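Local coordinates for 2OG-Fe dioxygenase family protein (Methylibium petroleiphilum, PDB 3PL0) that probably acts as an iron-dependent dioxygenase of the 2-oxoglutarate type, built on a cupin double-stranded beta-helix and related to a protein linked to biofilm formation, at residues H64-R69 and H147-D152; V175-R180 and A236-L241. All coordinates share one frame; numbering follows the deposited sequence.

Overall arrangement
Contacts 1 and 2 lie in one antiparallel sheet of the cupin fold, their centres about 9 Å apart. Contact 1 joins strands 65-77 and 141-152, contact 2 strands 172-181 and 237-246, and strands 141-152 and 237-246 are themselves neighbours, so the four segments run on across the sheet. Contact 1 is partly buried and rich in charge: arginines, aromatic rings and a water line a regular strand pair. Contact 2 is buried, aliphatic on the side of V176, I178 and L241, with F177 and two arginines on the other, and a classic bulge interrupts its register. The salt bridge from R150 NE to D239 OD1, 2.7 Å long, ties one contact directly to the other.

Contact 1. Residues H64-R69 and H147-D152; sequences HYRYRR and HPFRID
R68 and F149 form the tight part of this antiparallel pair: their side chains lie side by side, and F149 CE1 sits over the centre of the guanidinium face, 3.5 Å from R68 CZ. The two planes are 59° apart. CG of R68 stands between its backbone N and carbonyl carbon (chi1 69°), and a bend at chi3 turns the guanidinium face to F149 CE1, with NH1 near the ring plane at the F149 edge. At the guanidinium edge R68 NH2 makes a weak bond to H147 ND1 (3.5 Å), while a water accepts from R68 NE at 2.8 Å, donates to R69 O and also bonds H147 ND1. R68 NH1 pairs with D56, which R66 NE shares. A leucine in place of R68 would probably leave D56 without the cation that pairs with it alongside R66, and the water without the N-H of NE. I151 CD1 packs on the R66 aliphatic chain, 3.6 Å from its CG.

Between the strands, Y67 and R150 bond each other both ways, the straighter being Y67 N to R150 O (2.9 Å, 175°). D152 N to Y65 O is short and straight, the return from Y65 N weak, as is R69 N to P148 O at the other end. The opposite face, with Y65, Y67, R150 and D152, is looser. Y67 CE1 meets D152 CB at 4.0 Å, ring and carboxylate crossing obliquely; Y67 OH turns to E154, whose backbone N donates to D152 OD1. The exposed Y65 ring leads away from the partner strand.

Strand 54-55 flanks 65-77 on its other side, with R68 bonded to A54 through the backbone. Beyond 141-152 comes strand 237-246, where F149 bonds T240, and L224 of strand 217-226 packs on H64 and I151.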
ATOM      1  N   HIS A  64       2.444  12.967 -12.971  1.00 30.09           N
ATOM      2  CA  HIS A  64       3.806  12.781 -12.543  1.00 29.36           C
ATOM      3  C   HIS A  64       4.243  11.400 -12.950  1.00 27.79           C
ATOM      4  O   HIS A  64       3.440  10.442 -12.996  1.00 26.98           O
ATOM      5  CB  HIS A  64       3.960  12.923 -11.021  1.00 29.86           C
ATOM      6  CG  HIS A  64       3.953  14.341 -10.547  1.00 28.68           C
ATOM      7  ND1 HIS A  64       3.268  14.744  -9.415  1.00 32.52           N
ATOM      8  CD2 HIS A  64       4.465  15.466 -11.098  1.00 30.85           C
ATOM      9  CE1 HIS A  64       3.428  16.044  -9.251  1.00 31.79           C
ATOM     10  NE2 HIS A  64       4.127  16.513 -10.272  1.00 32.90           N
ATOM     11  N   TYR A  65       5.528  11.295 -13.215  1.00 26.95           N
ATOM     12  CA  TYR A  65       6.124  10.056 -13.648  1.00 26.43           C
ATOM     13  C   TYR A  65       6.050   8.995 -12.575  1.00 26.80           C
ATOM     14  O   TYR A  65       6.434   9.238 -11.391  1.00 27.69           O
ATOM     15  CB  TYR A  65       7.600  10.261 -13.986  1.00 27.08           C
ATOM     16  CG  TYR A  65       7.902  11.103 -15.206  1.00 27.37           C
ATOM     17  CD1 TYR A  65       6.910  11.549 -16.061  1.00 29.42           C
ATOM     18  CD2 TYR A  65       9.214  11.416 -15.516  1.00 27.85           C
ATOM     19  CE1 TYR A  65       7.220  12.340 -17.193  1.00 32.30           C
ATOM     20  CE2 TYR A  65       9.536  12.188 -16.643  1.00 27.80           C
ATOM     21  CZ  TYR A  65       8.542  12.646 -17.475  1.00 30.52           C
ATOM     22  OH  TYR A  65       8.889  13.397 -18.590  1.00 32.65           O
ATOM     23  N   ARG A  66       5.601   7.818 -12.995  1.00 25.38           N
ATOM     24  CA  ARG A  66       5.404   6.680 -12.089  1.00 26.86           C
ATOM     25  C   ARG A  66       6.344   5.519 -12.417  1.00 27.18           C
ATOM     26  O   ARG A  66       6.481   5.117 -13.546  1.00 27.46           O
ATOM     27  CB  ARG A  66       3.956   6.222 -12.170  1.00 29.39           C
ATOM     28  CG  ARG A  66       3.636   5.090 -11.171  1.00 33.84           C
ATOM     29  CD  ARG A  66       2.172   5.004 -10.886  1.00 33.67           C
ATOM     30  NE  ARG A  66       1.427   4.518 -12.047  1.00 39.69           N
ATOM     31  CZ  ARG A  66       0.196   4.925 -12.359  1.00 46.78           C
ATOM     32  NH1 ARG A  66      -0.409   5.834 -11.604  1.00 47.93           N
ATOM     33  NH2 ARG A  66      -0.442   4.431 -13.422  1.00 46.66           N
ATOM     34  N   TYR A  67       7.015   5.026 -11.387  1.00 25.13           N
ATOM     35  CA  TYR A  67       7.782   3.805 -11.437  1.00 27.11           C
ATOM     36  C   TYR A  67       7.230   2.787 -10.461  1.00 26.84           C
ATOM     37  O   TYR A  67       6.789   3.138  -9.340  1.00 26.79           O
ATOM     38  CB  TYR A  67       9.226   4.099 -11.061  1.00 26.22           C
ATOM     39  CG  TYR A  67       9.859   5.194 -11.905  1.00 27.88           C
ATOM     40  CD1 TYR A  67       9.650   6.549 -11.607  1.00 30.78           C
ATOM     41  CD2 TYR A  67      10.627   4.880 -13.006  1.00 32.73           C
ATOM     42  CE1 TYR A  67      10.198   7.548 -12.377  1.00 33.87           C
ATOM     43  CE2 TYR A  67      11.196   5.885 -13.770  1.00 32.40           C
ATOM     44  CZ  TYR A  67      10.988   7.204 -13.455  1.00 33.86           C
ATOM     45  OH  TYR A  67      11.538   8.179 -14.253  1.00 33.85           O
ATOM     46  N   ARG A  68       7.319   1.519 -10.837  1.00 27.71           N
ATOM     47  CA  ARG A  68       6.770   0.452 -10.021  1.00 25.93           C
ATOM     48  C   ARG A  68       7.296  -0.904 -10.433  1.00 27.81           C
ATOM     49  O   ARG A  68       8.005  -1.067 -11.437  1.00 27.04           O
ATOM     50  CB  ARG A  68       5.244   0.427 -10.155  1.00 27.67           C
ATOM     51  CG  ARG A  68       4.765  -0.016 -11.541  1.00 32.37           C
ATOM     52  CD  ARG A  68       3.385   0.411 -11.851  1.00 33.96           C
ATOM     53  NE  ARG A  68       2.396  -0.296 -11.034  1.00 30.66           N
ATOM     54  CZ  ARG A  68       1.107   0.022 -10.978  1.00 27.46           C
ATOM     55  NH1 ARG A  68       0.617   1.018 -11.705  1.00 29.93           N
ATOM     56  NH2 ARG A  68       0.301  -0.674 -10.180  1.00 29.69           N
ATOM     57  N   ARG A  69       6.958  -1.862  -9.591  1.00 25.86           N
ATOM     58  CA  ARG A  69       7.097  -3.277  -9.867  1.00 27.58           C
ATOM     59  C   ARG A  69       5.951  -3.952  -9.141  1.00 26.60           C
ATOM     60  O   ARG A  69       5.209  -3.274  -8.397  1.00 26.61           O
ATOM     61  CB  ARG A  69       8.420  -3.809  -9.361  1.00 29.20           C
ATOM     62  CG  ARG A  69       9.628  -3.429 -10.213  1.00 28.82           C
ATOM     63  CD  ARG A  69      10.869  -4.012  -9.631  1.00 30.12           C
ATOM     64  NE  ARG A  69      12.001  -3.573 -10.411  1.00 31.61           N
ATOM     65  CZ  ARG A  69      12.327  -4.031 -11.613  1.00 36.66           C
ATOM     66  NH1 ARG A  69      11.679  -5.035 -12.195  1.00 35.53           N
ATOM     67  NH2 ARG A  69      13.352  -3.479 -12.227  1.00 40.74           N
ATOM     68  N   HIS A 147       2.754  -3.781  -4.531  1.00 23.57           N
ATOM     69  CA  HIS A 147       3.038  -2.764  -5.533  1.00 25.22           C
ATOM     70  C   HIS A 147       3.956  -1.680  -4.947  1.00 26.00           C
ATOM     71  O   HIS A 147       3.472  -0.696  -4.361  1.00 27.27           O
ATOM     72  CB  HIS A 147       1.734  -2.098  -5.932  1.00 26.37           C
ATOM     73  CG  HIS A 147       0.700  -3.016  -6.478  1.00 28.17           C
ATOM     74  ND1 HIS A 147       0.533  -3.188  -7.828  1.00 29.26           N
ATOM     75  CD2 HIS A 147      -0.238  -3.786  -5.874  1.00 26.11           C
ATOM     76  CE1 HIS A 147      -0.461  -4.037  -8.037  1.00 35.46           C
ATOM     77  NE2 HIS A 147      -0.940  -4.416  -6.867  1.00 29.81           N
ATOM     78  N   PRO A 148       5.264  -1.841  -5.076  1.00 24.72           N
ATOM     79  CA  PRO A 148       6.156  -0.740  -4.696  1.00 25.69           C
ATOM     80  C   PRO A 148       6.089   0.366  -5.731  1.00 25.81           C
ATOM     81  O   PRO A 148       6.105   0.077  -6.943  1.00 26.61           O
ATOM     82  CB  PRO A 148       7.538  -1.359  -4.716  1.00 25.14           C
ATOM     83  CG  PRO A 148       7.419  -2.566  -5.624  1.00 22.34           C
ATOM     84  CD  PRO A 148       6.010  -3.056  -5.463  1.00 29.53           C
ATOM     85  N   PHE A 149       6.004   1.597  -5.266  1.00 26.89           N
ATOM     86  CA  PHE A 149       5.820   2.750  -6.134  1.00 25.11           C
ATOM     87  C   PHE A 149       6.861   3.805  -5.857  1.00 24.65           C
ATOM     88  O   PHE A 149       7.165   4.061  -4.701  1.00 23.35           O
ATOM     89  CB  PHE A 149       4.493   3.425  -5.846  1.00 23.89           C
ATOM     90  CG  PHE A 149       3.300   2.734  -6.423  1.00 26.87           C
ATOM     91  CD1 PHE A 149       3.062   2.726  -7.786  1.00 27.55           C
ATOM     92  CD2 PHE A 149       2.382   2.108  -5.587  1.00 25.36           C
ATOM     93  CE1 PHE A 149       1.931   2.099  -8.309  1.00 33.29           C
ATOM     94  CE2 PHE A 149       1.257   1.493  -6.099  1.00 30.60           C
ATOM     95  CZ  PHE A 149       1.020   1.496  -7.470  1.00 32.22           C
ATOM     96  N   ARG A 150       7.302   4.500  -6.909  1.00 24.48           N
ATOM     97  CA  ARG A 150       7.893   5.840  -6.764  1.00 26.67           C
ATOM     98  C   ARG A 150       7.205   6.762  -7.735  1.00 26.18           C
ATOM     99  O   ARG A 150       7.104   6.468  -8.914  1.00 27.90           O
ATOM    100  CB  ARG A 150       9.382   5.853  -7.060  1.00 28.47           C
ATOM    101  CG  ARG A 150       9.987   7.274  -7.246  1.00 31.49           C
ATOM    102  CD  ARG A 150      11.485   7.292  -7.260  1.00 30.20           C
ATOM    103  NE  ARG A 150      12.033   6.956  -5.966  1.00 28.81           N
ATOM    104  CZ  ARG A 150      13.321   6.778  -5.695  1.00 31.61           C
ATOM    105  NH1 ARG A 150      14.285   6.957  -6.609  1.00 34.11           N
ATOM    106  NH2 ARG A 150      13.662   6.482  -4.459  1.00 30.82           N
ATOM    107  N   ILE A 151       6.751   7.891  -7.231  1.00 24.76           N
ATOM    108  CA  ILE A 151       6.181   8.930  -8.060  1.00 24.43           C
ATOM    109  C   ILE A 151       7.203  10.073  -8.040  1.00 26.81           C
ATOM    110  O   ILE A 151       7.558  10.572  -6.971  1.00 24.30           O
ATOM    111  CB  ILE A 151       4.846   9.419  -7.512  1.00 24.19           C
ATOM    112  CG1 ILE A 151       3.829   8.300  -7.309  1.00 30.87           C
ATOM    113  CG2 ILE A 151       4.220  10.432  -8.455  1.00 26.34           C
ATOM    114  CD1 ILE A 151       3.449   7.534  -8.555  1.00 32.72           C
ATOM    115  N   ASP A 152       7.638  10.490  -9.225  1.00 26.57           N
ATOM    116  CA  ASP A 152       8.719  11.471  -9.387  1.00 28.91           C
ATOM    117  C   ASP A 152       8.187  12.688 -10.128  1.00 29.64           C
ATOM    118  O   ASP A 152       7.560  12.557 -11.192  1.00 32.22           O
ATOM    119  CB  ASP A 152       9.862  10.840 -10.183  1.00 30.04           C
ATOM    120  CG  ASP A 152      11.169  11.568 -10.011  1.00 35.51           C
ATOM    121  OD1 ASP A 152      11.201  12.805 -10.111  1.00 33.43           O
ATOM    122  OD2 ASP A 152      12.179  10.894  -9.780  1.00 46.22           O
TER
HETATM  123  O   HOH W   1       2.839  -2.554  -9.372  1.00 31.65           O

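Contact 2. Residues V175-R180 and A236-L241; sequences VVFIGR and AHRDTL
I178 and D239 cross at about a right angle, I178 CB 3.7 Å from D239 CB, where a classic beta bulge puts two residues, I178 and G179, opposite one. D239 O accepts from both I178 N (3.0 Å) and G179 N (3.2 Å). Both donors come from the same face of its carbonyl plane, the first well above it, the second tilted from it. D239 N returns a bond to G179 O, at 169° as straight as that from G179 N; the one from I178 N is more bent. The bond from CA to CB of the inserted I178 points toward the partner strand: CG1, anti to the carbonyl carbon (chi1 -63°), meets the T240-L241 peptide, 3.7 Å from T240 C, while CG2 rests by D239 CB. V176 and L241 face each other next to it, CB to CB 3.9 Å, as a hydrogen-bonded pair joined by V176 N to L241 O and L241 N to V176 O.

On the other side of the sheet, F177 and R238 cross obliquely, ring and guanidinium planes 39° apart. R238 NE approaches the F177 ring near its plane, 3.9 Å from CE1, so R238 meets the ring at its edge. Within its own strand, G179 N lies over the centre of one face of that ring and R180 CG at the edge. CG2 of T240 lies above the R238 guanidinium, offset toward its rim. R180 CB rests against R238 CA, and its charged end leads away to E204.

Strand 209-213 flanks 172-181 on its far side, where V175 bonds L210. Strand 141-152 lies beyond 237-246, with P148 against L241 and R150 salt-bridged to D239. W120 and L123 of helix 118-134 pack on L241, T188 of strand 183-192 touches R238, and W207 lies against V176 and I178.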
ATOM      1  N   VAL A 175      -0.839   0.485   3.243  1.00 26.10           N
ATOM      2  CA  VAL A 175       0.039   1.437   2.558  1.00 24.82           C
ATOM      3  C   VAL A 175       1.237   1.724   3.469  1.00 22.64           C
ATOM      4  O   VAL A 175       1.086   2.319   4.547  1.00 22.07           O
ATOM      5  CB  VAL A 175      -0.670   2.752   2.268  1.00 25.72           C
ATOM      6  CG1 VAL A 175       0.297   3.728   1.529  1.00 25.83           C
ATOM      7  CG2 VAL A 175      -1.949   2.516   1.432  1.00 26.00           C
ATOM      8  N   VAL A 176       2.426   1.333   3.033  1.00 22.28           N
ATOM      9  CA  VAL A 176       3.639   1.498   3.845  1.00 19.79           C
ATOM     10  C   VAL A 176       4.341   2.725   3.268  1.00 25.18           C
ATOM     11  O   VAL A 176       4.573   2.793   2.057  1.00 26.18           O
ATOM     12  CB  VAL A 176       4.582   0.299   3.743  1.00 24.67           C
ATOM     13  CG1 VAL A 176       5.818   0.542   4.617  1.00 25.58           C
ATOM     14  CG2 VAL A 176       3.853  -0.976   4.114  1.00 21.14           C
ATOM     15  N   PHE A 177       4.621   3.720   4.109  1.00 23.85           N
ATOM     16  CA  PHE A 177       5.380   4.896   3.663  1.00 24.77           C
ATOM     17  C   PHE A 177       6.841   4.554   3.694  1.00 26.12           C
ATOM     18  O   PHE A 177       7.361   4.135   4.732  1.00 27.95           O
ATOM     19  CB  PHE A 177       5.123   6.103   4.536  1.00 26.07           C
ATOM     20  CG  PHE A 177       5.908   7.294   4.131  1.00 23.23           C
ATOM     21  CD1 PHE A 177       5.559   8.000   2.988  1.00 26.23           C
ATOM     22  CD2 PHE A 177       6.972   7.733   4.896  1.00 24.11           C
ATOM     23  CE1 PHE A 177       6.291   9.095   2.574  1.00 26.55           C
ATOM     24  CE2 PHE A 177       7.719   8.834   4.499  1.00 25.79           C
ATOM     25  CZ  PHE A 177       7.382   9.514   3.328  1.00 25.89           C
ATOM     26  N   ILE A 178       7.506   4.681   2.547  1.00 24.06           N
ATOM     27  CA  ILE A 178       8.887   4.231   2.415  1.00 24.84           C
ATOM     28  C   ILE A 178       9.841   5.432   2.527  1.00 27.64           C
ATOM     29  O   ILE A 178      10.838   5.352   3.217  1.00 25.46           O
ATOM     30  CB  ILE A 178       9.069   3.516   1.121  1.00 25.94           C
ATOM     31  CG1 ILE A 178       8.172   2.252   1.106  1.00 26.22           C
ATOM     32  CG2 ILE A 178      10.543   3.221   0.805  1.00 29.41           C
ATOM     33  CD1 ILE A 178       8.638   1.128   2.057  1.00 26.83           C
ATOM     34  N   GLY A 179       9.517   6.516   1.852  1.00 24.97           N
ATOM     35  CA  GLY A 179      10.259   7.759   2.024  1.00 26.43           C
ATOM     36  C   GLY A 179       9.795   8.837   1.089  1.00 27.44           C
ATOM     37  O   GLY A 179       8.941   8.603   0.226  1.00 26.41           O
ATOM     38  N   ARG A 180      10.370  10.030   1.234  1.00 26.10           N
ATOM     39  CA  ARG A 180      10.127  11.109   0.311  1.00 28.17           C
ATOM     40  C   ARG A 180      11.255  12.146   0.396  1.00 31.76           C
ATOM     41  O   ARG A 180      11.952  12.222   1.402  1.00 27.48           O
ATOM     42  CB  ARG A 180       8.788  11.778   0.614  1.00 27.78           C
ATOM     43  CG  ARG A 180       8.830  12.621   1.861  1.00 30.76           C
ATOM     44  CD  ARG A 180       7.522  13.309   2.087  1.00 38.03           C
ATOM     45  NE  ARG A 180       7.599  14.101   3.310  1.00 47.19           N
ATOM     46  CZ  ARG A 180       6.775  15.094   3.613  1.00 43.70           C
ATOM     47  NH1 ARG A 180       5.819  15.454   2.768  1.00 42.17           N
ATOM     48  NH2 ARG A 180       6.945  15.753   4.752  1.00 49.82           N
ATOM     49  N   ALA A 236      13.052  14.906  -6.275  1.00 35.24           N
ATOM     50  CA  ALA A 236      11.756  15.247  -5.772  1.00 31.67           C
ATOM     51  C   ALA A 236      10.800  14.089  -6.057  1.00 30.24           C
ATOM     52  O   ALA A 236      10.237  13.998  -7.132  1.00 30.81           O
ATOM     53  CB  ALA A 236      11.277  16.557  -6.413  1.00 30.74           C
ATOM     54  N   HIS A 237      10.622  13.202  -5.088  1.00 26.24           N
ATOM     55  CA  HIS A 237       9.746  12.046  -5.272  1.00 28.82           C
ATOM     56  C   HIS A 237       9.185  11.519  -3.947  1.00 27.51           C
ATOM     57  O   HIS A 237       9.607  11.928  -2.857  1.00 23.97           O
ATOM     58  CB  HIS A 237      10.549  10.926  -5.937  1.00 27.85           C
ATOM     59  CG  HIS A 237      11.771  10.541  -5.169  1.00 27.87           C
ATOM     60  ND1 HIS A 237      13.045  10.882  -5.572  1.00 42.73           N
ATOM     61  CD2 HIS A 237      11.912   9.878  -3.993  1.00 35.83           C
ATOM     62  CE1 HIS A 237      13.920  10.439  -4.684  1.00 36.09           C
ATOM     63  NE2 HIS A 237      13.258   9.838  -3.710  1.00 36.26           N
ATOM     64  N   ARG A 238       8.220  10.618  -4.063  1.00 25.83           N
ATOM     65  CA  ARG A 238       7.649   9.942  -2.891  1.00 25.33           C
ATOM     66  C   ARG A 238       7.571   8.446  -3.201  1.00 25.39           C
ATOM     67  O   ARG A 238       7.084   8.037  -4.276  1.00 26.75           O
ATOM     68  CB  ARG A 238       6.273  10.512  -2.577  1.00 26.14           C
ATOM     69  CG  ARG A 238       5.513   9.816  -1.453  1.00 26.07           C
ATOM     70  CD  ARG A 238       4.317  10.661  -1.112  1.00 27.70           C
ATOM     71  NE  ARG A 238       3.515  10.142  -0.006  1.00 25.32           N
ATOM     72  CZ  ARG A 238       2.476   9.329  -0.129  1.00 24.96           C
ATOM     73  NH1 ARG A 238       2.079   8.904  -1.300  1.00 26.35           N
ATOM     74  NH2 ARG A 238       1.783   8.992   0.929  1.00 26.64           N
ATOM     75  N   ASP A 239       7.974   7.661  -2.218  1.00 23.69           N
ATOM     76  CA  ASP A 239       8.042   6.222  -2.259  1.00 23.01           C
ATOM     77  C   ASP A 239       7.091   5.616  -1.270  1.00 24.73           C
ATOM     78  O   ASP A 239       7.091   6.001  -0.106  1.00 24.47           O
ATOM     79  CB  ASP A 239       9.454   5.763  -1.852  1.00 24.56           C
ATOM     80  CG  ASP A 239      10.534   6.239  -2.845  1.00 31.12           C
ATOM     81  OD1 ASP A 239      10.190   6.439  -4.011  1.00 28.83           O
ATOM     82  OD2 ASP A 239      11.704   6.380  -2.459  1.00 26.21           O
ATOM     83  N   THR A 240       6.317   4.641  -1.750  1.00 23.00           N
ATOM     84  CA  THR A 240       5.356   3.885  -0.964  1.00 21.51           C
ATOM     85  C   THR A 240       5.396   2.408  -1.409  1.00 22.73           C
ATOM     86  O   THR A 240       5.977   2.027  -2.487  1.00 23.04           O
ATOM     87  CB  THR A 240       3.933   4.404  -1.179  1.00 22.52           C
ATOM     88  OG1 THR A 240       3.660   4.534  -2.582  1.00 24.07           O
ATOM     89  CG2 THR A 240       3.702   5.729  -0.502  1.00 23.83           C
ATOM     90  N   LEU A 241       4.788   1.574  -0.578  1.00 24.43           N
ATOM     91  CA  LEU A 241       4.527   0.175  -0.883  1.00 24.56           C
ATOM     92  C   LEU A 241       3.084  -0.112  -0.591  1.00 23.64           C
ATOM     93  O   LEU A 241       2.686   0.021   0.563  1.00 24.49           O
ATOM     94  CB  LEU A 241       5.363  -0.714   0.012  1.00 25.81           C
ATOM     95  CG  LEU A 241       5.123  -2.218  -0.134  1.00 26.58           C
ATOM     96  CD1 LEU A 241       5.446  -2.741  -1.556  1.00 22.92           C
ATOM     97  CD2 LEU A 241       5.966  -2.925   0.918  1.00 20.95           C
TER